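Local coordinates for dihydropteridine reductase (Caenorhabditis elegans, PDB 1OOE), which probably catalyses the NADH- or NADPH-dependent reduction of quinonoid dihydrobiopterin to tetrahydrobiopterin, working as a homodimer of the short-chain dehydrogenase/reductase family, at residues A[41-49]-A[59-67]; A[97-108]-A[142-153]. One frame throughout, in Å; residues are numbered along the deposited sequence.

Contact 1 (A[41-49]-A[59-67]); sequences ADSNILVDG and SILEQTASS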
# COMPACT_ATOMS: atom_id res chain seq x y z
N ALA A 41 2.69 25.66 18.59
CA ALA A 41 1.32 25.40 18.14
C ALA A 41 0.29 25.87 19.16
O ALA A 41 0.58 25.94 20.36
CB ALA A 41 1.14 23.92 17.87
N ASP A 42 -0.92 26.18 18.69
CA ASP A 42 -1.99 26.63 19.58
C ASP A 42 -2.59 25.44 20.32
O ASP A 42 -3.09 25.57 21.44
CB ASP A 42 -3.09 27.34 18.79
CG ASP A 42 -2.60 28.63 18.15
OD1 ASP A 42 -1.97 28.57 17.07
OD2 ASP A 42 -2.83 29.71 18.74
N SER A 43 -2.54 24.28 19.68
CA SER A 43 -3.04 23.04 20.25
C SER A 43 -2.14 21.89 19.83
O SER A 43 -1.66 21.85 18.70
CB SER A 43 -4.47 22.76 19.78
OG SER A 43 -5.40 23.58 20.45
N ASN A 44 -1.90 20.97 20.75
CA ASN A 44 -1.06 19.81 20.48
C ASN A 44 -1.81 18.51 20.72
O ASN A 44 -2.36 18.29 21.80
CB ASN A 44 0.20 19.86 21.34
CG ASN A 44 1.28 20.75 20.75
OD1 ASN A 44 1.88 20.43 19.73
ND2 ASN A 44 1.52 21.89 21.40
N ILE A 45 -1.82 17.67 19.70
CA ILE A 45 -2.47 16.36 19.76
C ILE A 45 -1.32 15.37 19.90
O ILE A 45 -0.45 15.28 19.03
CB ILE A 45 -3.24 16.07 18.45
CG1 ILE A 45 -4.26 17.19 18.18
CG2 ILE A 45 -3.93 14.71 18.55
CD1 ILE A 45 -5.26 17.41 19.28
N LEU A 46 -1.32 14.62 21.00
CA LEU A 46 -0.25 13.66 21.27
C LEU A 46 -0.48 12.27 20.70
O LEU A 46 -1.51 11.64 20.97
CB LEU A 46 -0.02 13.55 22.78
CG LEU A 46 1.13 12.64 23.22
CD1 LEU A 46 2.45 13.18 22.69
CD2 LEU A 46 1.17 12.56 24.74
N VAL A 47 0.49 11.79 19.94
CA VAL A 47 0.41 10.47 19.33
C VAL A 47 1.33 9.50 20.07
O VAL A 47 2.51 9.78 20.26
CB VAL A 47 0.83 10.51 17.85
CG1 VAL A 47 0.69 9.12 17.23
CG2 VAL A 47 -0.02 11.52 17.09
N ASP A 48 0.77 8.37 20.49
CA ASP A 48 1.53 7.35 21.19
C ASP A 48 1.99 6.32 20.16
O ASP A 48 1.19 5.50 19.69
CB ASP A 48 0.66 6.67 22.25
CG ASP A 48 1.44 5.72 23.14
OD1 ASP A 48 2.44 5.14 22.66
OD2 ASP A 48 1.05 5.55 24.31
N GLY A 49 3.27 6.36 19.81
CA GLY A 49 3.80 5.43 18.83
C GLY A 49 3.70 3.96 19.16
O GLY A 49 3.84 3.12 18.27
N SER A 59 -7.51 7.78 19.58
CA SER A 59 -6.90 8.81 20.41
C SER A 59 -6.76 10.15 19.69
O SER A 59 -7.10 11.19 20.24
CB SER A 59 -5.52 8.36 20.90
OG SER A 59 -4.97 9.30 21.79
N ILE A 60 -6.27 10.11 18.46
CA ILE A 60 -6.10 11.33 17.68
C ILE A 60 -7.45 11.99 17.40
O ILE A 60 -7.59 13.21 17.53
CB ILE A 60 -5.35 11.03 16.36
CG1 ILE A 60 -3.92 10.59 16.67
CG2 ILE A 60 -5.33 12.26 15.47
CD1 ILE A 60 -3.18 9.98 15.49
N LEU A 61 -8.45 11.20 17.03
CA LEU A 61 -9.77 11.75 16.76
C LEU A 61 -10.40 12.35 18.02
O LEU A 61 -11.00 13.42 17.97
CB LEU A 61 -10.69 10.69 16.17
CG LEU A 61 -10.72 10.57 14.64
CD1 LEU A 61 -9.31 10.36 14.11
CD2 LEU A 61 -11.63 9.43 14.23
N GLU A 62 -10.28 11.65 19.14
CA GLU A 62 -10.86 12.16 20.38
C GLU A 62 -10.24 13.49 20.77
O GLU A 62 -10.95 14.44 21.10
CB GLU A 62 -10.68 11.16 21.53
CG GLU A 62 -11.39 9.83 21.32
CD GLU A 62 -11.20 8.87 22.49
OE1 GLU A 62 -10.08 8.81 23.03
OE2 GLU A 62 -12.17 8.18 22.85
N GLN A 63 -8.91 13.56 20.72
CA GLN A 63 -8.20 14.78 21.09
C GLN A 63 -8.49 15.94 20.15
O GLN A 63 -8.62 17.09 20.59
CB GLN A 63 -6.70 14.54 21.11
CG GLN A 63 -6.23 13.59 22.19
CD GLN A 63 -4.74 13.39 22.15
OE1 GLN A 63 -3.97 14.31 22.44
NE2 GLN A 63 -4.31 12.20 21.76
N THR A 64 -8.58 15.66 18.86
CA THR A 64 -8.84 16.72 17.89
C THR A 64 -10.26 17.27 18.05
O THR A 64 -10.48 18.48 17.96
CB THR A 64 -8.64 16.21 16.45
OG1 THR A 64 -7.28 15.78 16.29
CG2 THR A 64 -8.92 17.32 15.44
N ALA A 65 -11.21 16.38 18.31
CA ALA A 65 -12.60 16.79 18.50
C ALA A 65 -12.74 17.63 19.76
O ALA A 65 -13.50 18.60 19.79
CB ALA A 65 -13.51 15.57 18.57
N SER A 66 -12.02 17.26 20.82
CA SER A 66 -12.08 18.00 22.07
C SER A 66 -11.54 19.41 21.88
O SER A 66 -12.03 20.37 22.49
CB SER A 66 -11.26 17.28 23.15
OG SER A 66 -11.32 17.98 24.38
N SER A 67 -10.54 19.55 21.02
CA SER A 67 -9.94 20.85 20.76
C SER A 67 -10.77 21.74 19.84
O SER A 67 -10.90 22.94 20.07
CB SER A 67 -8.54 20.66 20.17
OG SER A 67 -7.97 21.91 19.81
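Q63 and L46 make the main polar link, a side-chain amide clasping one residue's backbone. Q63 sets CG beside its backbone N (chi1 -66°) and runs extended beyond (chi2 180°), carrying the amide across to L46. OE1 of Q63 takes the N-H of L46 at 3.0 Å, while NE2 of Q63 donates to L46 O, also at 3.0 Å. NE2 of Q63 also donates to OG of S59 at 3.0 Å, which further fixes the flip of the amide. With an alanine in place of Q63, the N-H and C=O of L46 would probably lose their partners on the helix. At the strand's start and the helix's end, S43 OG and S67 OG hydrogen-bond tip to tip at 3.1 Å, either able to donate.

The apolar part centres on I45. Its CD1 rests on the helix backbone, 3.6 Å from Q63 O, and its CG2 lies against CB of Q63. Deeper in, CG2 of V47 meets CD1 of I60 at 3.9 Å, and I60 continues inward to Y9 and I110. An outermost parallel strand, 43-46, with the 59-67 part of helix 53-68 running nearly antiparallel over it (162°), is characteristic of the edge of a Rossmann-type SDR fold.

Contact 2 (A[97-108]-A[142-153]); sequences ADLMIKQSVWSS and GYGMAKAAVHHL
M100 folds back at chi2 (-56°) and again at chi3 (92°), and this double bend carries its sulfur to the rim of the Y143 ring. Y143, with CG anti to the backbone N, presents the CD1 edge of its ring to that sulfur. SD of M100 lies in the ring plane, 3.7 Å from Y143 CD1, an edge-on Met-aromatic contact; CG of K147 lies over one face of the same ring, and W83 meets it edge-to-face.

The backbones come closest at the start of both segments, where CA of A97 is 3.9 Å from CA of G142. A side chain at G142 would run into A97, so glycine is what permits this approach. Further along, A146 sits in the middle of the interface: its CB touches M100 O at 3.5 Å, with CB of M100 and CD1 of I101 close by. V105 follows, its CG2 only 3.4 Å from A146 O and also against A149 CB. Beyond it, CG2 of V150 packs on S108 OG, a hydroxyl already bonded to S104 O at 2.7 Å, and S108 CB meets CD2 of L153. The helix axes cross at -28°, 8.2 Å apart.

Polar groups join the helices through water. One water donates to both A97 O and G142 O. Another, 2.6 Å from S104 OG, accepts from K147 NZ, as does a third that reaches S104 OG weakly. K147 NZ also donates to the carbonyl oxygens of T128 and G129, so it is held by two carbonyls and two waters. Y143 and K147 stand in the YxxxK spacing of the SDR active site, consistent with a catalytic pair. The chemistry thus implies a mostly apolar seam, closest where A97, G142 and A146 allow it, with two waters directly on K147 NZ that also reach S104.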
# COMPACT_ATOMS: atom_id res chain seq x y z
N ALA A 97 9.54 -2.75 5.93
CA ALA A 97 8.29 -2.59 5.22
C ALA A 97 7.21 -2.22 6.24
O ALA A 97 6.36 -1.37 5.99
CB ALA A 97 7.91 -3.88 4.49
N ASP A 98 7.27 -2.87 7.40
CA ASP A 98 6.33 -2.64 8.49
C ASP A 98 6.45 -1.19 8.97
O ASP A 98 5.44 -0.49 9.14
CB ASP A 98 6.61 -3.62 9.63
CG ASP A 98 5.68 -3.44 10.82
OD1 ASP A 98 4.45 -3.61 10.65
OD2 ASP A 98 6.18 -3.15 11.92
N LEU A 99 7.68 -0.74 9.19
CA LEU A 99 7.91 0.63 9.64
C LEU A 99 7.39 1.65 8.63
O LEU A 99 6.87 2.70 9.02
CB LEU A 99 9.40 0.87 9.88
CG LEU A 99 10.03 0.14 11.07
CD1 LEU A 99 11.54 0.38 11.06
CD2 LEU A 99 9.43 0.66 12.37
N MET A 100 7.52 1.34 7.35
CA MET A 100 7.07 2.26 6.31
C MET A 100 5.55 2.36 6.21
O MET A 100 5.02 3.43 5.91
CB MET A 100 7.68 1.88 4.96
CG MET A 100 9.18 2.13 4.90
SD MET A 100 9.63 3.86 5.29
CE MET A 100 9.93 3.78 7.07
N ILE A 101 4.84 1.27 6.46
CA ILE A 101 3.38 1.32 6.43
C ILE A 101 2.95 2.19 7.62
O ILE A 101 2.11 3.09 7.48
CB ILE A 101 2.75 -0.08 6.59
CG1 ILE A 101 3.02 -0.93 5.34
CG2 ILE A 101 1.24 0.04 6.86
CD1 ILE A 101 2.27 -0.50 4.09
N LYS A 102 3.54 1.91 8.78
CA LYS A 102 3.22 2.65 10.00
C LYS A 102 3.52 4.15 9.90
O LYS A 102 2.79 4.97 10.46
CB LYS A 102 3.97 2.05 11.19
CG LYS A 102 3.44 0.70 11.63
CD LYS A 102 4.36 0.00 12.63
CE LYS A 102 3.68 -1.24 13.19
NZ LYS A 102 4.63 -2.11 13.94
N GLN A 103 4.57 4.50 9.17
CA GLN A 103 4.96 5.90 9.04
C GLN A 103 4.22 6.70 7.97
O GLN A 103 3.85 7.85 8.22
CB GLN A 103 6.47 5.99 8.81
CG GLN A 103 7.29 5.74 10.07
CD GLN A 103 8.78 5.68 9.80
OE1 GLN A 103 9.31 6.48 9.02
NE2 GLN A 103 9.47 4.75 10.45
N SER A 104 4.00 6.11 6.80
CA SER A 104 3.32 6.81 5.71
C SER A 104 1.83 6.49 5.54
O SER A 104 1.03 7.40 5.32
CB SER A 104 4.03 6.52 4.38
OG SER A 104 5.28 7.18 4.31
N VAL A 105 1.47 5.22 5.63
CA VAL A 105 0.08 4.82 5.44
C VAL A 105 -0.82 5.11 6.64
O VAL A 105 -1.92 5.62 6.48
CB VAL A 105 -0.02 3.32 5.07
CG1 VAL A 105 -1.48 2.92 4.91
CG2 VAL A 105 0.74 3.07 3.77
N TRP A 106 -0.36 4.78 7.85
CA TRP A 106 -1.18 5.04 9.04
C TRP A 106 -1.53 6.52 9.16
O TRP A 106 -2.70 6.88 9.35
CB TRP A 106 -0.44 4.59 10.30
CG TRP A 106 -0.39 3.10 10.53
CD1 TRP A 106 -0.49 2.11 9.58
CD2 TRP A 106 -0.17 2.43 11.78
NE1 TRP A 106 -0.34 0.87 10.17
CE2 TRP A 106 -0.14 1.04 11.52
CE3 TRP A 106 0.01 2.88 13.09
CZ2 TRP A 106 0.06 0.09 12.53
CZ3 TRP A 106 0.21 1.93 14.10
CH2 TRP A 106 0.24 0.56 13.81
N SER A 107 -0.52 7.38 9.05
CA SER A 107 -0.72 8.82 9.17
C SER A 107 -1.60 9.40 8.07
O SER A 107 -2.53 10.16 8.35
CB SER A 107 0.64 9.53 9.17
OG SER A 107 1.40 9.21 8.01
N SER A 108 -1.33 9.03 6.82
CA SER A 108 -2.12 9.53 5.70
C SER A 108 -3.59 9.17 5.87
O SER A 108 -4.46 9.98 5.60
CB SER A 108 -1.61 8.95 4.38
OG SER A 108 -0.31 9.42 4.09
N GLY A 142 9.78 -1.80 0.58
CA GLY A 142 8.78 -1.41 1.57
C GLY A 142 8.35 0.04 1.42
O GLY A 142 7.16 0.36 1.45
N TYR A 143 9.33 0.92 1.28
CA TYR A 143 9.05 2.34 1.11
C TYR A 143 8.18 2.51 -0.13
O TYR A 143 7.18 3.22 -0.12
CB TYR A 143 10.36 3.11 0.94
CG TYR A 143 10.20 4.61 0.80
CD1 TYR A 143 9.79 5.39 1.88
CD2 TYR A 143 10.46 5.25 -0.42
CE1 TYR A 143 9.65 6.78 1.75
CE2 TYR A 143 10.32 6.62 -0.55
CZ TYR A 143 9.93 7.38 0.54
OH TYR A 143 9.81 8.75 0.41
N GLY A 144 8.58 1.83 -1.21
CA GLY A 144 7.83 1.91 -2.45
C GLY A 144 6.38 1.49 -2.30
O GLY A 144 5.48 2.19 -2.77
N MET A 145 6.15 0.34 -1.64
CA MET A 145 4.81 -0.19 -1.41
C MET A 145 3.93 0.76 -0.62
O MET A 145 2.78 1.02 -0.97
CB MET A 145 4.86 -1.49 -0.60
CG MET A 145 5.44 -2.69 -1.28
SD MET A 145 4.88 -4.12 -0.36
CE MET A 145 5.91 -4.06 1.08
N ALA A 146 4.49 1.23 0.50
CA ALA A 146 3.79 2.14 1.40
C ALA A 146 3.36 3.40 0.67
O ALA A 146 2.20 3.81 0.76
CB ALA A 146 4.69 2.49 2.58
N LYS A 147 4.29 4.01 -0.05
CA LYS A 147 3.97 5.24 -0.77
C LYS A 147 3.00 5.00 -1.93
O LYS A 147 2.19 5.87 -2.24
CB LYS A 147 5.26 5.92 -1.25
CG LYS A 147 6.09 6.52 -0.11
CD LYS A 147 5.38 7.72 0.53
CE LYS A 147 6.28 8.44 1.52
NZ LYS A 147 5.65 9.69 2.05
N ALA A 148 3.07 3.83 -2.57
CA ALA A 148 2.15 3.54 -3.66
C ALA A 148 0.73 3.48 -3.09
O ALA A 148 -0.23 3.88 -3.75
CB ALA A 148 2.50 2.21 -4.33
N ALA A 149 0.60 2.98 -1.86
CA ALA A 149 -0.71 2.91 -1.23
C ALA A 149 -1.22 4.33 -1.00
O ALA A 149 -2.41 4.59 -1.19
CB ALA A 149 -0.62 2.15 0.10
N VAL A 150 -0.34 5.24 -0.59
CA VAL A 150 -0.74 6.62 -0.36
C VAL A 150 -1.19 7.25 -1.68
O VAL A 150 -2.15 8.01 -1.72
CB VAL A 150 0.41 7.47 0.27
CG1 VAL A 150 -0.00 8.95 0.34
CG2 VAL A 150 0.72 6.95 1.67
N HIS A 151 -0.49 6.93 -2.77
CA HIS A 151 -0.87 7.46 -4.07
C HIS A 151 -2.26 6.95 -4.45
O HIS A 151 -3.08 7.69 -4.99
CB HIS A 151 0.14 7.06 -5.15
CG HIS A 151 1.48 7.72 -5.01
ND1 HIS A 151 2.49 7.56 -5.93
CD2 HIS A 151 1.98 8.54 -4.05
CE1 HIS A 151 3.55 8.25 -5.55
NE2 HIS A 151 3.26 8.85 -4.41
N HIS A 152 -2.55 5.68 -4.17
CA HIS A 152 -3.86 5.13 -4.50
C HIS A 152 -4.94 5.76 -3.63
O HIS A 152 -6.03 6.08 -4.11
CB HIS A 152 -3.89 3.61 -4.36
CG HIS A 152 -5.14 3.00 -4.91
ND1 HIS A 152 -6.29 2.84 -4.16
CD2 HIS A 152 -5.46 2.63 -6.17
CE1 HIS A 152 -7.27 2.41 -4.95
NE2 HIS A 152 -6.79 2.28 -6.17
N LEU A 153 -4.62 5.95 -2.35
CA LEU A 153 -5.55 6.56 -1.40
C LEU A 153 -5.96 7.92 -1.94
O LEU A 153 -7.12 8.32 -1.86
CB LEU A 153 -4.86 6.72 -0.04
CG LEU A 153 -5.55 7.61 1.01
CD1 LEU A 153 -6.92 7.06 1.35
CD2 LEU A 153 -4.68 7.68 2.25
O HOH W 1 5.66 -1.34 3.10
O HOH W 2 3.10 9.54 3.32
O HOH W 3 6.25 9.48 5.08

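From the N terminus, the chain passes through strands 4-9 and 28-34 before reaching edge strand 43-46. Contact 1 then closes a short loop, only nine residues lying between its segments, as helix 53-68 turns back over that strand. Strand 73-78 leads on to helix 93-118, where contact 2 opens; it closes a longer loop, by way of strand 123-128, on helix 141-158. The loops are in series, neither nested nor crossed; the contact centres lie about 22 Å apart, their nearest atoms about 6 Å. Helix 93-118 bridges them: I110 and L114 pack on contact 1. Contact 1 joins edge strand to helix; contact 2 pairs helices that also touch the second subunit, as at D98, H152 and L153.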